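Local coordinates for protein alpha-1,2-mannosidase (PDB 2WW2) that hydrolyses alpha-mannosides with inversion of configuration, as a calcium-dependent glycoside hydrolase of family GH92 from a human gut bacterium, at residues A[79-84]-A[146-151]; A[167-172]-A[182-187]; A[451-456]-A[645-650]; A[458-463]-A[473-478]. All blocks are in the same frame, centred on the assembly; numbering follows the deposited sequence.

Contact 1: residues A[79-84]-A[146-151]; sequences TFSIMP and VVDAYN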
loop_
_atom_site.group_PDB
_atom_site.type_symbol
_atom_site.label_atom_id
_atom_site.label_comp_id
_atom_site.label_asym_id
_atom_site.label_seq_id
_atom_site.Cartn_x
_atom_site.Cartn_y
_atom_site.Cartn_z
ATOM N N THR A 79 -40.819 -7.822 12.873
ATOM C CA THR A 79 -40.933 -6.846 11.774
ATOM C C THR A 79 -42.084 -7.187 10.824
ATOM O O THR A 79 -42.344 -8.366 10.540
ATOM C CB THR A 79 -39.567 -6.697 10.998
ATOM O OG1 THR A 79 -39.664 -5.675 10.001
ATOM C CG2 THR A 79 -39.126 -8.006 10.332
ATOM N N PHE A 80 -42.790 -6.149 10.361
ATOM C CA PHE A 80 -43.802 -6.293 9.325
ATOM C C PHE A 80 -43.724 -5.043 8.459
ATOM O O PHE A 80 -42.987 -4.102 8.805
ATOM C CB PHE A 80 -45.209 -6.516 9.927
ATOM C CG PHE A 80 -45.812 -5.310 10.588
ATOM C CD1 PHE A 80 -46.656 -4.465 9.878
ATOM C CD2 PHE A 80 -45.590 -5.043 11.937
ATOM C CE1 PHE A 80 -47.235 -3.348 10.485
ATOM C CE2 PHE A 80 -46.179 -3.915 12.543
ATOM C CZ PHE A 80 -46.988 -3.071 11.812
ATOM N N SER A 81 -44.400 -5.022 7.312
ATOM C CA SER A 81 -44.332 -3.808 6.484
ATOM C C SER A 81 -45.697 -3.433 5.956
ATOM O O SER A 81 -46.612 -4.255 5.905
ATOM C CB SER A 81 -43.353 -3.948 5.305
ATOM O OG SER A 81 -43.843 -4.866 4.335
ATOM N N ILE A 82 -45.805 -2.183 5.531
ATOM C CA ILE A 82 -47.019 -1.667 4.940
ATOM C C ILE A 82 -46.570 -1.010 3.627
ATOM O O ILE A 82 -45.556 -0.327 3.608
ATOM C CB ILE A 82 -47.631 -0.590 5.862
ATOM C CG1 ILE A 82 -48.246 -1.228 7.114
ATOM C CG2 ILE A 82 -48.667 0.235 5.124
ATOM C CD1 ILE A 82 -48.544 -0.209 8.218
ATOM N N MET A 83 -47.297 -1.247 2.535
ATOM C CA MET A 83 -46.902 -0.711 1.239
ATOM C C MET A 83 -48.125 -0.254 0.453
ATOM O O MET A 83 -48.921 -1.062 -0.009
ATOM C CB MET A 83 -46.118 -1.761 0.424
ATOM C CG MET A 83 -45.598 -1.212 -0.892
ATOM S SD MET A 83 -44.514 0.230 -0.654
ATOM C CE MET A 83 -43.969 0.456 -2.340
ATOM N N PRO A 84 -48.288 1.062 0.299
ATOM C CA PRO A 84 -49.366 1.509 -0.578
ATOM C C PRO A 84 -48.965 1.292 -2.044
ATOM O O PRO A 84 -47.782 1.380 -2.383
ATOM C CB PRO A 84 -49.511 2.992 -0.232
ATOM C CG PRO A 84 -48.187 3.392 0.326
ATOM C CD PRO A 84 -47.569 2.163 0.951
ATOM N N VAL A 146 -50.810 -3.007 0.827
ATOM C CA VAL A 146 -50.439 -4.374 1.148
ATOM C C VAL A 146 -49.765 -4.385 2.509
ATOM O O VAL A 146 -48.877 -3.556 2.784
ATOM C CB VAL A 146 -49.465 -4.975 0.118
ATOM C CG1 VAL A 146 -48.906 -6.334 0.614
ATOM C CG2 VAL A 146 -50.155 -5.120 -1.242
ATOM N N VAL A 147 -50.178 -5.344 3.336
ATOM C CA VAL A 147 -49.562 -5.577 4.620
ATOM C C VAL A 147 -48.786 -6.897 4.512
ATOM O O VAL A 147 -49.316 -7.907 4.051
ATOM C CB VAL A 147 -50.603 -5.660 5.742
ATOM C CG1 VAL A 147 -49.950 -6.015 7.048
ATOM C CG2 VAL A 147 -51.372 -4.313 5.889
ATOM N N ASP A 148 -47.521 -6.866 4.907
ATOM C CA ASP A 148 -46.623 -8.000 4.733
ATOM C C ASP A 148 -46.164 -8.359 6.135
ATOM O O ASP A 148 -45.502 -7.562 6.802
ATOM C CB ASP A 148 -45.464 -7.584 3.809
ATOM C CG ASP A 148 -44.431 -8.689 3.600
ATOM O OD1 ASP A 148 -44.179 -9.474 4.542
ATOM O OD2 ASP A 148 -43.868 -8.764 2.482
ATOM N N ALA A 149 -46.556 -9.549 6.607
ATOM C CA ALA A 149 -46.263 -9.945 7.979
ATOM C C ALA A 149 -44.999 -10.800 8.069
ATOM O O ALA A 149 -44.714 -11.396 9.115
ATOM C CB ALA A 149 -47.495 -10.674 8.619
ATOM N N TYR A 150 -44.255 -10.839 6.966
ATOM C CA TYR A 150 -42.933 -11.479 6.868
ATOM C C TYR A 150 -43.051 -13.003 6.921
ATOM O O TYR A 150 -44.158 -13.544 7.023
ATOM C CB TYR A 150 -42.017 -10.989 7.990
ATOM C CG TYR A 150 -40.736 -10.336 7.520
ATOM C CD1 TYR A 150 -39.506 -10.968 7.687
ATOM C CD2 TYR A 150 -40.750 -9.083 6.922
ATOM C CE1 TYR A 150 -38.317 -10.358 7.282
ATOM C CE2 TYR A 150 -39.561 -8.464 6.496
ATOM C CZ TYR A 150 -38.353 -9.115 6.700
ATOM O OH TYR A 150 -37.162 -8.529 6.336
ATOM N N ASN A 151 -41.918 -13.696 6.850
ATOM C CA ASN A 151 -41.941 -15.156 6.961
ATOM C C ASN A 151 -41.544 -15.624 8.357
ATOM O O ASN A 151 -41.414 -14.809 9.271
ATOM C CB ASN A 151 -41.088 -15.831 5.882
ATOM C CG ASN A 151 -39.605 -15.534 6.032
ATOM O OD1 ASN A 151 -39.222 -14.562 6.673
ATOM N ND2 ASN A 151 -38.763 -16.375 5.437
HETATM O O HOH W 1 -45.851 -4.427 2.434
#
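Thr-79 and Tyr-150 meet just beyond the last rung of an antiparallel strand pair in the beta-rich N-terminal domain of this GH92 enzyme. Tyr-150 has a positive phi (71°), and its ring turns back over Thr-79. Tyr-150 CB stands 3.7 Å from Thr-79 O, and CG is next to the same oxygen, at 3.9 Å. From CD1 through CZ the ring offers one face to Thr-79 CG2, a CH-pi contact with the methyl 3.7 Å from the ring centroid and almost exactly on the normal. The OH at the tip goes on to bond Gly-49 N. Thr-79 OG1 points elsewhere, to Gln-66 O and Arg-65 NE.

Along the strands, Ser-81 and Met-83 form hydrogen-bonded pairs with Asp-148 and Val-146, and Ile-82 with Val-147 makes the non-hydrogen-bonded pair between them. Ser-81 N gives 2.8 Å to Asp-148 O, and the return bond from Asp-148 N to Ser-81 O is nearly straight at 170°. On the face carrying these two side chains, Ser-81 OG lies 3.2 Å from Asp-148 CB. A water donates to Ser-81 OG at 2.8 Å and also to Val-146 O, bridging side chain and backbone.

Asp-148 OD1 takes the N-H of Tyr-150 at 2.8 Å, closing an Asx turn that holds the backbone at Tyr-150. Its OD2 meets Arg-96, Tyr-214 and Asn-48. The buried carboxylate therefore has both oxygens engaged, and its negative charge is probably spread over this net, while the methyl over the tyrosine face makes a dispersive CH-pi contact.

Contact 2: residues A[167-172]-A[182-187]; sequences GATRYN and NYFMME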
loop_
_atom_site.group_PDB
_atom_site.type_symbol
_atom_site.label_atom_id
_atom_site.label_comp_id
_atom_site.label_asym_id
_atom_site.label_seq_id
_atom_site.Cartn_x
_atom_site.Cartn_y
_atom_site.Cartn_z
ATOM N N GLY A 167 -52.461 -8.697 13.317
ATOM C CA GLY A 167 -51.637 -9.842 12.937
ATOM C C GLY A 167 -50.520 -10.125 13.913
ATOM O O GLY A 167 -50.359 -9.424 14.928
ATOM N N ALA A 168 -49.745 -11.155 13.616
ATOM C CA ALA A 168 -48.594 -11.453 14.440
ATOM C C ALA A 168 -47.439 -11.751 13.520
ATOM O O ALA A 168 -47.596 -12.470 12.527
ATOM C CB ALA A 168 -48.874 -12.643 15.356
ATOM N N THR A 169 -46.281 -11.173 13.822
ATOM C CA THR A 169 -45.082 -11.494 13.072
ATOM C C THR A 169 -44.108 -12.162 14.023
ATOM O O THR A 169 -43.938 -11.716 15.157
ATOM C CB THR A 169 -44.460 -10.235 12.426
ATOM O OG1 THR A 169 -43.169 -10.569 11.911
ATOM C CG2 THR A 169 -44.335 -9.077 13.446
ATOM N N ARG A 170 -43.472 -13.238 13.575
ATOM C CA ARG A 170 -42.564 -13.984 14.442
ATOM C C ARG A 170 -41.141 -14.093 13.879
ATOM O O ARG A 170 -40.260 -14.698 14.504
ATOM C CB ARG A 170 -43.148 -15.377 14.715
ATOM C CG ARG A 170 -44.455 -15.313 15.478
ATOM C CD ARG A 170 -45.010 -16.722 15.800
ATOM N NE ARG A 170 -46.309 -16.617 16.455
ATOM C CZ ARG A 170 -47.455 -16.416 15.805
ATOM N NH1 ARG A 170 -47.469 -16.308 14.481
ATOM N NH2 ARG A 170 -48.595 -16.326 16.480
ATOM N N TYR A 171 -40.919 -13.513 12.701
ATOM C CA TYR A 171 -39.598 -13.530 12.097
ATOM C C TYR A 171 -38.551 -13.045 13.094
ATOM O O TYR A 171 -38.779 -12.079 13.837
ATOM C CB TYR A 171 -39.557 -12.641 10.853
ATOM C CG TYR A 171 -38.165 -12.485 10.261
ATOM C CD1 TYR A 171 -37.650 -13.429 9.377
ATOM C CD2 TYR A 171 -37.369 -11.384 10.584
ATOM C CE1 TYR A 171 -36.372 -13.277 8.832
ATOM C CE2 TYR A 171 -36.088 -11.224 10.053
ATOM C CZ TYR A 171 -35.609 -12.174 9.166
ATOM O OH TYR A 171 -34.366 -12.018 8.641
ATOM N N ASN A 172 -37.408 -13.723 13.117
ATOM C CA ASN A 172 -36.315 -13.304 13.995
ATOM C C ASN A 172 -35.018 -13.965 13.538
ATOM O O ASN A 172 -35.030 -14.865 12.682
ATOM C CB ASN A 172 -36.596 -13.676 15.464
ATOM C CG ASN A 172 -36.637 -15.164 15.688
ATOM O OD1 ASN A 172 -35.612 -15.790 15.971
ATOM N ND2 ASN A 172 -37.830 -15.750 15.594
ATOM N N ASN A 182 -44.406 -10.377 17.684
ATOM C CA ASN A 182 -44.831 -8.998 17.739
ATOM C C ASN A 182 -46.289 -8.932 17.245
ATOM O O ASN A 182 -46.604 -9.411 16.149
ATOM C CB ASN A 182 -43.877 -8.102 16.919
ATOM C CG ASN A 182 -44.279 -6.646 16.947
ATOM O OD1 ASN A 182 -43.951 -5.890 17.888
ATOM N ND2 ASN A 182 -44.977 -6.229 15.912
ATOM N N TYR A 183 -47.176 -8.406 18.091
ATOM C CA TYR A 183 -48.612 -8.363 17.793
ATOM C C TYR A 183 -48.924 -6.971 17.295
ATOM O O TYR A 183 -48.670 -5.992 18.001
ATOM C CB TYR A 183 -49.405 -8.661 19.067
ATOM C CG TYR A 183 -49.013 -9.977 19.702
ATOM C CD1 TYR A 183 -49.538 -11.178 19.235
ATOM C CD2 TYR A 183 -48.081 -10.027 20.735
ATOM C CE1 TYR A 183 -49.172 -12.407 19.811
ATOM C CE2 TYR A 183 -47.709 -11.254 21.320
ATOM C CZ TYR A 183 -48.259 -12.426 20.845
ATOM O OH TYR A 183 -47.890 -13.627 21.393
ATOM N N PHE A 184 -49.451 -6.859 16.080
ATOM C CA PHE A 184 -49.666 -5.534 15.507
ATOM C C PHE A 184 -51.135 -5.285 15.156
ATOM O O PHE A 184 -51.933 -6.222 15.030
ATOM C CB PHE A 184 -48.754 -5.303 14.294
ATOM C CG PHE A 184 -48.999 -6.257 13.144
ATOM C CD1 PHE A 184 -50.013 -6.009 12.216
ATOM C CD2 PHE A 184 -48.203 -7.379 12.972
ATOM C CE1 PHE A 184 -50.230 -6.884 11.145
ATOM C CE2 PHE A 184 -48.411 -8.270 11.909
ATOM C CZ PHE A 184 -49.422 -8.025 10.992
ATOM N N MET A 185 -51.498 -4.008 15.044
ATOM C CA MET A 185 -52.833 -3.653 14.579
ATOM C C MET A 185 -52.765 -2.340 13.845
ATOM O O MET A 185 -51.892 -1.495 14.113
ATOM C CB MET A 185 -53.868 -3.573 15.717
ATOM C CG MET A 185 -53.735 -2.391 16.657
ATOM S SD MET A 185 -55.235 -2.072 17.648
ATOM C CE MET A 185 -56.332 -1.280 16.488
ATOM N N MET A 186 -53.690 -2.173 12.914
ATOM C CA MET A 186 -53.746 -0.937 12.159
ATOM C C MET A 186 -55.173 -0.602 11.759
ATOM O O MET A 186 -56.047 -1.472 11.692
ATOM C CB MET A 186 -52.843 -1.019 10.933
ATOM C CG MET A 186 -53.285 -2.005 9.909
ATOM S SD MET A 186 -52.067 -2.167 8.588
ATOM C CE MET A 186 -50.900 -3.252 9.400
ATOM N N GLU A 187 -55.406 0.672 11.511
ATOM C CA GLU A 187 -56.735 1.125 11.191
ATOM C C GLU A 187 -56.620 2.021 9.977
ATOM O O GLU A 187 -55.635 2.742 9.856
ATOM C CB GLU A 187 -57.286 1.910 12.376
ATOM C CG GLU A 187 -58.684 2.466 12.144
ATOM C CD GLU A 187 -59.095 3.440 13.226
ATOM O OE1 GLU A 187 -58.347 4.399 13.500
ATOM O OE2 GLU A 187 -60.165 3.241 13.808
HETATM O O HOH W 2 -48.385 -16.135 19.610
#
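Phe-184 folds its ring back over Gly-167 because its CG sits between the backbone N and the carbonyl carbon (chi1 62°), and a chi2 of 84° lays the ring flat on the glycine. Gly-167 CA lies 3.7 Å from the centroid of the Phe-184 ring, over one face but offset toward the rim, a CH-pi contact. The ring also spans the next peptide, with CE2 of Phe-184 3.5 Å from Gly-167 C. A CB on the glycine would run into CZ of the ring, so the face can come this close only to a residue without a side chain.

The two segments are the arms of an antiparallel beta hairpin with a long connecting loop, in the N-terminal domain of the galactose mutarotase clan. Gly-167 with Phe-184 and Thr-169 with Asn-182 are its hydrogen-bonded pairs; the straightest bond, from Asn-182 N to Thr-169 O, measures 2.9 Å. Ala-168 with Tyr-183 is the non-hydrogen-bonded pair, on the other face.

Phe-80 stacks on the Phe-184 ring. Putting an alanine at Phe-184 would probably uncover the Gly-167 backbone and leave the Phe-80 ring without its stacking mate.

Thr-169 and Asn-182 run alongside each other on the Phe-184 face, with Thr-169 CG2 3.6 Å from Asn-182 CB. Asn-182 OD1 bonds Ser-235 OG. At the partly exposed edge, one water links Arg-170 NH2 to Tyr-183 OH, 3.1 Å from each.

Contact 3: residues A[451-456]-A[645-650]; sequences YAYADW and VCPGMP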
loop_
_atom_site.group_PDB
_atom_site.type_symbol
_atom_site.label_atom_id
_atom_site.label_comp_id
_atom_site.label_asym_id
_atom_site.label_seq_id
_atom_site.Cartn_x
_atom_site.Cartn_y
_atom_site.Cartn_z
ATOM N N TYR A 451 -10.702 -7.912 28.968
ATOM C CA TYR A 451 -10.927 -8.448 30.312
ATOM C C TYR A 451 -10.141 -7.704 31.403
ATOM O O TYR A 451 -10.647 -7.526 32.520
ATOM C CB TYR A 451 -10.559 -9.928 30.390
ATOM C CG TYR A 451 -11.332 -10.861 29.472
ATOM C CD1 TYR A 451 -12.503 -10.453 28.832
ATOM C CD2 TYR A 451 -10.879 -12.152 29.255
ATOM C CE1 TYR A 451 -13.192 -11.326 27.987
ATOM C CE2 TYR A 451 -11.565 -13.037 28.426
ATOM C CZ TYR A 451 -12.715 -12.611 27.793
ATOM O OH TYR A 451 -13.392 -13.474 26.966
ATOM N N ALA A 452 -8.906 -7.310 31.106
ATOM C CA ALA A 452 -8.107 -6.557 32.086
ATOM C C ALA A 452 -8.826 -5.242 32.442
ATOM O O ALA A 452 -8.839 -4.802 33.594
ATOM C CB ALA A 452 -6.709 -6.283 31.537
ATOM N N TYR A 453 -9.444 -4.628 31.441
ATOM C CA TYR A 453 -10.247 -3.421 31.656
ATOM C C TYR A 453 -11.507 -3.689 32.499
ATOM O O TYR A 453 -11.825 -2.932 33.444
ATOM C CB TYR A 453 -10.647 -2.810 30.303
ATOM C CG TYR A 453 -11.722 -1.734 30.435
ATOM C CD1 TYR A 453 -11.460 -0.536 31.083
ATOM C CD2 TYR A 453 -13.008 -1.934 29.910
ATOM C CE1 TYR A 453 -12.443 0.448 31.201
ATOM C CE2 TYR A 453 -13.989 -0.969 30.032
ATOM C CZ TYR A 453 -13.701 0.220 30.667
ATOM O OH TYR A 453 -14.673 1.171 30.801
ATOM N N ALA A 454 -12.237 -4.747 32.162
ATOM C CA ALA A 454 -13.447 -5.066 32.911
ATOM C C ALA A 454 -13.074 -5.401 34.353
ATOM O O ALA A 454 -13.793 -5.059 35.288
ATOM C CB ALA A 454 -14.197 -6.256 32.268
ATOM N N ASP A 455 -11.951 -6.079 34.535
ATOM C CA ASP A 455 -11.532 -6.414 35.884
ATOM C C ASP A 455 -11.158 -5.151 36.670
ATOM O O ASP A 455 -11.443 -5.044 37.869
ATOM C CB ASP A 455 -10.375 -7.421 35.849
ATOM C CG ASP A 455 -10.824 -8.792 35.382
ATOM O OD1 ASP A 455 -12.031 -9.114 35.567
ATOM O OD2 ASP A 455 -9.982 -9.560 34.851
ATOM N N TRP A 456 -10.507 -4.200 36.007
ATOM C CA TRP A 456 -10.262 -2.898 36.644
ATOM C C TRP A 456 -11.608 -2.256 37.052
ATOM O O TRP A 456 -11.750 -1.748 38.174
ATOM C CB TRP A 456 -9.427 -1.988 35.719
ATOM C CG TRP A 456 -9.308 -0.585 36.220
ATOM C CD1 TRP A 456 -8.345 -0.081 37.056
ATOM C CD2 TRP A 456 -10.196 0.496 35.930
ATOM N NE1 TRP A 456 -8.583 1.257 37.305
ATOM C CE2 TRP A 456 -9.710 1.634 36.616
ATOM C CE3 TRP A 456 -11.342 0.618 35.139
ATOM C CZ2 TRP A 456 -10.343 2.873 36.548
ATOM C CZ3 TRP A 456 -11.969 1.850 35.068
ATOM C CH2 TRP A 456 -11.474 2.960 35.778
ATOM N N VAL A 645 -12.247 8.913 27.900
ATOM C CA VAL A 645 -11.224 7.910 27.569
ATOM C C VAL A 645 -11.404 6.592 28.340
ATOM O O VAL A 645 -11.270 5.506 27.773
ATOM C CB VAL A 645 -9.824 8.498 27.820
ATOM C CG1 VAL A 645 -8.734 7.407 27.702
ATOM C CG2 VAL A 645 -9.564 9.643 26.814
ATOM N N CYS A 646 -11.728 6.682 29.631
ATOM C CA CYS A 646 -11.830 5.484 30.450
ATOM C C CYS A 646 -13.143 5.450 31.227
ATOM O O CYS A 646 -13.202 5.906 32.392
ATOM C CB CYS A 646 -10.650 5.413 31.430
ATOM S SG CYS A 646 -10.558 3.892 32.373
ATOM N N PRO A 647 -14.202 4.897 30.605
ATOM C CA PRO A 647 -15.449 4.810 31.351
ATOM C C PRO A 647 -15.198 4.010 32.608
ATOM O O PRO A 647 -14.421 3.033 32.591
ATOM C CB PRO A 647 -16.405 4.081 30.385
ATOM C CG PRO A 647 -15.887 4.514 28.986
ATOM C CD PRO A 647 -14.356 4.500 29.192
ATOM N N GLY A 648 -15.838 4.413 33.697
ATOM C CA GLY A 648 -15.575 3.776 34.988
ATOM C C GLY A 648 -14.729 4.720 35.818
ATOM O O GLY A 648 -14.693 4.621 37.034
ATOM N N MET A 649 -14.054 5.645 35.145
ATOM C CA MET A 649 -13.385 6.766 35.817
ATOM C C MET A 649 -14.132 8.032 35.415
ATOM O O MET A 649 -14.181 8.363 34.231
ATOM C CB MET A 649 -11.920 6.873 35.373
ATOM C CG MET A 649 -11.148 8.061 35.950
ATOM S SD MET A 649 -11.046 8.085 37.755
ATOM C CE MET A 649 -10.513 6.413 38.146
ATOM N N PRO A 650 -14.715 8.745 36.392
ATOM C CA PRO A 650 -15.590 9.865 36.023
ATOM C C PRO A 650 -14.801 11.126 35.614
ATOM O O PRO A 650 -14.837 12.149 36.312
ATOM C CB PRO A 650 -16.446 10.078 37.287
ATOM C CG PRO A 650 -15.583 9.561 38.432
ATOM C CD PRO A 650 -14.817 8.386 37.822
#
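Tyr-453 and Trp-456, one helical turn apart, both reach from helix 444-465 to the type II turn Cys-646 to Met-649; each has CG anti to its backbone N (168° and 172°). The tight part lies at Cys-646, Pro-647 and Gly-648. Tyr-453 OH donates to Pro-647 O at 2.6 Å, arriving from well above the carbonyl plane, and Pro-647 CB lies beside the same hydroxyl, which also hydrogen-bonds Ser-386 OG. Cys-646 SG is wedged between the two aromatics: at the edge of the Tyr-453 ring, and 3.6 Å from Trp-456 CH2. Gly-648 has backbone angles that call for glycine, and a CB there would strike Trp-456 CZ3.

At Met-649, the partly exposed last residue of the turn, the fit is looser. Its chain, bent twice, crosses the indole at about a right angle, and Met-649 CE reaches Trp-456 CZ2 at 3.9 Å.

A phenylalanine at Tyr-453 would probably leave Pro-647 O without this bond and Ser-386 OG without its phenolic partner. In this catalytic domain of the six-hairpin clan, loop thus meets helix through one short hydroxyl-to-carbonyl bond set among sulfur-aromatic and apolar contacts, with the Gly-648 bonds to Arg-460 and Asp-390 as further polar ties.

Contact 4: residues A[458-463]-A[473-478]; sequences IARFAE and QYYQKA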
loop_
_atom_site.group_PDB
_atom_site.type_symbol
_atom_site.label_atom_id
_atom_site.label_comp_id
_atom_site.label_asym_id
_atom_site.label_seq_id
_atom_site.Cartn_x
_atom_site.Cartn_y
_atom_site.Cartn_z
ATOM N N ILE A 458 -14.408 -3.725 37.858
ATOM C CA ILE A 458 -14.959 -4.449 39.009
ATOM C C ILE A 458 -14.197 -4.100 40.279
ATOM O O ILE A 458 -14.799 -3.957 41.355
ATOM C CB ILE A 458 -14.983 -5.981 38.782
ATOM C CG1 ILE A 458 -15.995 -6.305 37.674
ATOM C CG2 ILE A 458 -15.327 -6.732 40.098
ATOM C CD1 ILE A 458 -15.877 -7.768 37.144
ATOM N N ALA A 459 -12.879 -3.943 40.158
ATOM C CA ALA A 459 -12.081 -3.551 41.327
ATOM C C ALA A 459 -12.540 -2.176 41.836
ATOM O O ALA A 459 -12.701 -1.955 43.045
ATOM C CB ALA A 459 -10.602 -3.518 40.984
ATOM N N ARG A 460 -12.722 -1.248 40.907
ATOM C CA ARG A 460 -13.156 0.096 41.268
ATOM C C ARG A 460 -14.495 0.034 41.996
ATOM O O ARG A 460 -14.695 0.724 42.994
ATOM C CB ARG A 460 -13.299 0.945 40.004
ATOM C CG ARG A 460 -11.951 1.346 39.378
ATOM C CD ARG A 460 -11.517 2.671 39.989
ATOM N NE ARG A 460 -12.493 3.661 39.573
ATOM C CZ ARG A 460 -12.745 4.823 40.165
ATOM N NH1 ARG A 460 -12.078 5.206 41.267
ATOM N NH2 ARG A 460 -13.677 5.603 39.629
ATOM N N PHE A 461 -15.419 -0.757 41.446
ATOM C CA PHE A 461 -16.760 -0.913 41.997
ATOM C C PHE A 461 -16.696 -1.484 43.395
ATOM O O PHE A 461 -17.273 -0.901 44.326
ATOM C CB PHE A 461 -17.647 -1.778 41.078
ATOM C CG PHE A 461 -19.105 -1.788 41.464
ATOM C CD1 PHE A 461 -19.918 -0.682 41.216
ATOM C CD2 PHE A 461 -19.675 -2.916 42.052
ATOM C CE1 PHE A 461 -21.262 -0.696 41.569
ATOM C CE2 PHE A 461 -21.009 -2.937 42.397
ATOM C CZ PHE A 461 -21.809 -1.823 42.175
ATOM N N ALA A 462 -15.978 -2.595 43.560
ATOM C CA ALA A 462 -15.876 -3.226 44.871
ATOM C C ALA A 462 -15.259 -2.247 45.873
ATOM O O ALA A 462 -15.706 -2.151 47.013
ATOM C CB ALA A 462 -15.043 -4.487 44.808
ATOM N N GLU A 463 -14.215 -1.539 45.448
ATOM C CA GLU A 463 -13.530 -0.611 46.362
ATOM C C GLU A 463 -14.498 0.457 46.876
ATOM O O GLU A 463 -14.489 0.798 48.065
ATOM C CB GLU A 463 -12.319 0.043 45.674
ATOM C CG GLU A 463 -11.450 0.816 46.646
ATOM C CD GLU A 463 -10.105 1.204 46.065
ATOM O OE1 GLU A 463 -10.091 1.799 44.976
ATOM O OE2 GLU A 463 -9.076 0.904 46.718
ATOM N N GLN A 473 -8.359 -8.284 44.873
ATOM C CA GLN A 473 -8.350 -9.450 43.968
ATOM C C GLN A 473 -8.420 -9.002 42.505
ATOM O O GLN A 473 -7.750 -9.558 41.629
ATOM C CB GLN A 473 -9.530 -10.373 44.234
ATOM C CG GLN A 473 -9.394 -11.264 45.446
ATOM C CD GLN A 473 -10.699 -11.966 45.747
ATOM O OE1 GLN A 473 -11.210 -11.901 46.867
ATOM N NE2 GLN A 473 -11.266 -12.607 44.740
ATOM N N TYR A 474 -9.261 -8.009 42.242
ATOM C CA TYR A 474 -9.495 -7.584 40.879
ATOM C C TYR A 474 -8.444 -6.603 40.375
ATOM O O TYR A 474 -8.086 -6.638 39.199
ATOM C CB TYR A 474 -10.945 -7.082 40.688
ATOM C CG TYR A 474 -11.878 -8.239 40.407
ATOM C CD1 TYR A 474 -12.166 -8.615 39.097
ATOM C CD2 TYR A 474 -12.435 -8.987 41.448
ATOM C CE1 TYR A 474 -12.986 -9.693 38.823
ATOM C CE2 TYR A 474 -13.254 -10.076 41.180
ATOM C CZ TYR A 474 -13.513 -10.423 39.866
ATOM O OH TYR A 474 -14.333 -11.485 39.585
ATOM N N TYR A 475 -7.943 -5.741 41.258
ATOM C CA TYR A 475 -6.845 -4.853 40.903
ATOM C C TYR A 475 -5.615 -5.662 40.484
ATOM O O TYR A 475 -4.837 -5.225 39.634
ATOM C CB TYR A 475 -6.500 -3.899 42.060
ATOM C CG TYR A 475 -7.393 -2.665 42.134
ATOM C CD1 TYR A 475 -7.573 -1.854 41.020
ATOM C CD2 TYR A 475 -8.009 -2.289 43.331
ATOM C CE1 TYR A 475 -8.359 -0.714 41.080
ATOM C CE2 TYR A 475 -8.809 -1.155 43.401
ATOM C CZ TYR A 475 -8.968 -0.369 42.280
ATOM O OH TYR A 475 -9.757 0.755 42.324
ATOM N N GLN A 476 -5.466 -6.855 41.054
ATOM C CA GLN A 476 -4.362 -7.733 40.658
ATOM C C GLN A 476 -4.450 -8.149 39.194
ATOM O O GLN A 476 -3.444 -8.522 38.600
ATOM C CB GLN A 476 -4.286 -8.976 41.552
ATOM N N LYS A 477 -5.638 -8.077 38.597
ATOM C CA LYS A 477 -5.790 -8.473 37.195
ATOM C C LYS A 477 -5.748 -7.281 36.228
ATOM O O LYS A 477 -5.545 -7.454 35.017
ATOM C CB LYS A 477 -7.086 -9.267 37.002
ATOM C CG LYS A 477 -7.260 -10.450 37.966
ATOM C CD LYS A 477 -8.663 -11.061 37.766
ATOM C CE LYS A 477 -9.051 -12.027 38.888
ATOM N NZ LYS A 477 -10.179 -12.896 38.456
ATOM N N ALA A 478 -5.941 -6.079 36.762
ATOM C CA ALA A 478 -5.953 -4.861 35.960
ATOM C C ALA A 478 -4.719 -4.716 35.064
ATOM O O ALA A 478 -4.831 -4.237 33.941
ATOM C CB ALA A 478 -6.122 -3.615 36.860
#
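Ala-459 pushes its methyl into the hollow between Tyr-474 and Tyr-475, where two successive helices, 444-465 and 468-475, form a tightly linked helical hairpin in the catalytic domain. This domain belongs to the six-hairpin clan, in which helix pairs build an (alpha/alpha)6 barrel. Small size lets the backbones come close, with CA atoms of Ala-459 and Tyr-474 4.8 Å apart.

The methyl is a bump with two walls. Ala-459 CB stands over the centre of the Tyr-475 ring, 3.4 Å from the centroid, and meets Tyr-474 CB at 3.6 Å. Next to it Ile-458 supplies a second bump: its CG2, anti to the backbone N, is set 3.7 Å from the centroid of the Tyr-474 ring and almost on the normal, while CD1 reaches along to CE1 of that ring. The two tyrosines thus each offer a face to an aliphatic knob from the longer helix. Beyond, Tyr-474 OH bonds Thr-412 OG1.

At the partly exposed end the tip of Tyr-475 lies in a notch between Arg-460 and Glu-463. The bent chain of Arg-460 brings CD 3.5 Å from Tyr-475 OH before NH2 turns away to bond Gly-648 O. Glu-463, extended beyond CG, crosses the ring at about a right angle; its OE1 accepts from Tyr-475 OH at 2.9 Å, met from 50° above the carboxylate plane.

In the fold
From the N terminus, contact 1 comes first, joining strand 80-86 to strand 143-148 and closing a loop rich in strands. Contact 2 follows in series, a hairpin of strands 164-169 and 182-188. Their centres are 9 Å apart, and Thr-79 O and Thr-169 OG1 probably share a hydrogen bond, so both belong to one region of the N-terminal domain. In the catalytic domain, contact 4 pairs consecutive helices and is nested within the long loop closed by contact 3, which brings residues 645-650 back to helix 444-465. That helix serves both. The centres of contacts 1 and 3 lie about 44 Å apart, on opposite sides of the chain's centre.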